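Local coordinates for probable DNA endonuclease SmrA (Escherichia coli, PDB 3QD7), which binds DNA and has DNA endonuclease activity, as a stand-alone small MutS-related protein with an Smr domain, at residues N8-G13 with K62-F67. Sequence-based numbering, arbitrary orientation.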
loop_
_atom_site.group_PDB
_atom_site.type_symbol
_atom_site.label_atom_id
_atom_site.label_comp_id
_atom_site.label_asym_id
_atom_site.label_seq_id
_atom_site.Cartn_x
_atom_site.Cartn_y
_atom_site.Cartn_z
ATOM N N ASN A 8 -9.197 12.728 -5.582
ATOM C CA ASN A 8 -8.883 11.310 -5.425
ATOM C C ASN A 8 -8.906 10.579 -6.750
ATOM O O ASN A 8 -9.954 10.145 -7.222
ATOM C CB ASN A 8 -9.831 10.631 -4.411
ATOM C CG ASN A 8 -9.299 9.274 -3.927
ATOM O OD1 ASN A 8 -8.630 8.562 -4.676
ATOM N ND2 ASN A 8 -9.595 8.921 -2.670
ATOM N N PHE A 9 -7.721 10.419 -7.325
ATOM C CA PHE A 9 -7.554 9.790 -8.636
ATOM C C PHE A 9 -7.486 8.265 -8.609
ATOM O O PHE A 9 -7.385 7.627 -9.662
ATOM C CB PHE A 9 -6.308 10.358 -9.349
ATOM C CG PHE A 9 -5.064 10.378 -8.495
ATOM C CD1 PHE A 9 -4.549 11.592 -8.052
ATOM C CD2 PHE A 9 -4.395 9.176 -8.150
ATOM C CE1 PHE A 9 -3.392 11.631 -7.257
ATOM C CE2 PHE A 9 -3.231 9.198 -7.362
ATOM C CZ PHE A 9 -2.736 10.439 -6.900
ATOM N N LEU A 10 -7.531 7.672 -7.426
ATOM C CA LEU A 10 -7.530 6.202 -7.309
ATOM C C LEU A 10 -8.739 5.574 -8.032
ATOM O O LEU A 10 -9.882 6.021 -7.864
ATOM C CB LEU A 10 -7.482 5.786 -5.832
ATOM C CG LEU A 10 -6.287 6.360 -5.038
ATOM C CD1 LEU A 10 -6.157 5.718 -3.701
ATOM C CD2 LEU A 10 -4.971 6.172 -5.799
ATOM N N THR A 11 -8.488 4.537 -8.827
ATOM C CA THR A 11 -9.516 4.008 -9.725
ATOM C C THR A 11 -10.056 2.678 -9.216
ATOM O O THR A 11 -9.358 1.930 -8.524
ATOM C CB THR A 11 -8.999 3.825 -11.203
ATOM O OG1 THR A 11 -7.961 2.843 -11.234
ATOM C CG2 THR A 11 -8.496 5.161 -11.819
ATOM N N THR A 12 -11.304 2.397 -9.554
ATOM C CA THR A 12 -11.905 1.117 -9.244
ATOM C C THR A 12 -12.328 0.501 -10.564
ATOM O O THR A 12 -12.164 1.109 -11.623
ATOM C CB THR A 12 -13.130 1.255 -8.317
ATOM O OG1 THR A 12 -14.118 2.056 -8.962
ATOM C CG2 THR A 12 -12.761 1.913 -7.008
ATOM N N GLY A 13 -12.862 -0.707 -10.515
ATOM C CA GLY A 13 -13.474 -1.273 -11.705
ATOM C C GLY A 13 -12.459 -2.054 -12.490
ATOM O O GLY A 13 -11.313 -1.625 -12.649
ATOM N N LYS A 62 -10.541 6.179 0.146
ATOM C CA LYS A 62 -10.400 7.510 0.751
ATOM C C LYS A 62 -9.230 7.576 1.754
ATOM O O LYS A 62 -8.477 8.539 1.763
ATOM C CB LYS A 62 -11.726 7.943 1.410
ATOM C CG LYS A 62 -12.925 7.978 0.438
ATOM C CD LYS A 62 -14.137 8.793 0.970
ATOM C CE LYS A 62 -14.796 8.126 2.161
ATOM N NZ LYS A 62 -16.237 8.482 2.267
ATOM N N MET A 63 -9.079 6.543 2.578
ATOM C CA MET A 63 -8.002 6.480 3.579
ATOM C C MET A 63 -6.602 6.368 2.948
ATOM O O MET A 63 -5.673 7.045 3.349
ATOM C CB MET A 63 -8.241 5.291 4.529
ATOM C CG MET A 63 -9.484 5.439 5.404
ATOM S SD MET A 63 -9.960 3.885 6.194
ATOM C CE MET A 63 -8.843 3.888 7.593
ATOM N N VAL A 64 -6.461 5.512 1.950
ATOM C CA VAL A 64 -5.160 5.319 1.292
ATOM C C VAL A 64 -4.716 6.632 0.626
ATOM O O VAL A 64 -3.574 7.067 0.759
ATOM C CB VAL A 64 -5.241 4.118 0.260
ATOM C CG1 VAL A 64 -4.018 4.059 -0.663
ATOM C CG2 VAL A 64 -5.454 2.780 1.009
ATOM N N PHE A 65 -5.642 7.255 -0.087
ATOM C CA PHE A 65 -5.361 8.503 -0.758
ATOM C C PHE A 65 -4.943 9.552 0.251
ATOM O O PHE A 65 -3.882 10.164 0.123
ATOM C CB PHE A 65 -6.585 8.961 -1.538
ATOM C CG PHE A 65 -6.395 10.256 -2.247
ATOM C CD1 PHE A 65 -7.057 11.404 -1.808
ATOM C CD2 PHE A 65 -5.575 10.332 -3.368
ATOM C CE1 PHE A 65 -6.905 12.617 -2.482
ATOM C CE2 PHE A 65 -5.420 11.549 -4.052
ATOM C CZ PHE A 65 -6.079 12.687 -3.596
ATOM N N SER A 66 -5.767 9.737 1.275
ATOM C CA SER A 66 -5.485 10.720 2.309
ATOM C C SER A 66 -4.184 10.406 3.079
ATOM O O SER A 66 -3.389 11.298 3.381
ATOM C CB SER A 66 -6.689 10.776 3.259
ATOM O OG SER A 66 -6.507 11.799 4.211
ATOM N N PHE A 67 -3.971 9.126 3.393
ATOM C CA PHE A 67 -2.781 8.696 4.145
ATOM C C PHE A 67 -1.509 8.927 3.330
ATOM O O PHE A 67 -0.519 9.457 3.831
ATOM C CB PHE A 67 -2.910 7.210 4.530
ATOM C CG PHE A 67 -1.676 6.633 5.183
ATOM C CD1 PHE A 67 -1.358 6.939 6.521
ATOM C CD2 PHE A 67 -0.841 5.756 4.465
ATOM C CE1 PHE A 67 -0.216 6.379 7.139
ATOM C CE2 PHE A 67 0.292 5.192 5.081
ATOM C CZ PHE A 67 0.607 5.509 6.418
#
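F65 reaches out from helix 57-73 of the Smr domain and lies against N8, F9 and L10, where N8 forms an Asx turn in the loop before strand 25-27. Its CG stands anti to the backbone N (chi1 179°), which extends the ring out to N8 and F9. At the root of the side chain, F65 CB has N8 ND2 at 3.2 Å and L10 CD1 at 3.9 Å. F65 CG comes next, with N8 CG 3.5 Å away. Here the amide of N8 stacks over one ring face, the two planes 20° apart. Farther along, N8 CA sits over the centre of the ring, 3.6 Å from the F65 centroid, as a CH-pi contact that also brings it against F65 CE1 and CZ. F65 CE2 lies 3.8 Å from F9 CE1, over one face of the F9 ring. The rings form a nearly perpendicular edge-to-face pair, and the edge of F65 is turned to the face of F9. F9 also makes an edge-to-face pair with F107.

The amide of N8 is held at both ends. ND2 bonds to Q5 OE1 and to R61 O of the same helix, tying the loop to the helix backbone. OD1 accepts from L10 N, in the carbonyl plane. L10 CD1 also packs on V64 CG1 at 4.1 Å, and both side chains touch W103 of helix 92-105. The Asx-turn bond, L10 N to N8 OD1, measures 3.1 Å and is bent to 145° at the hydrogen.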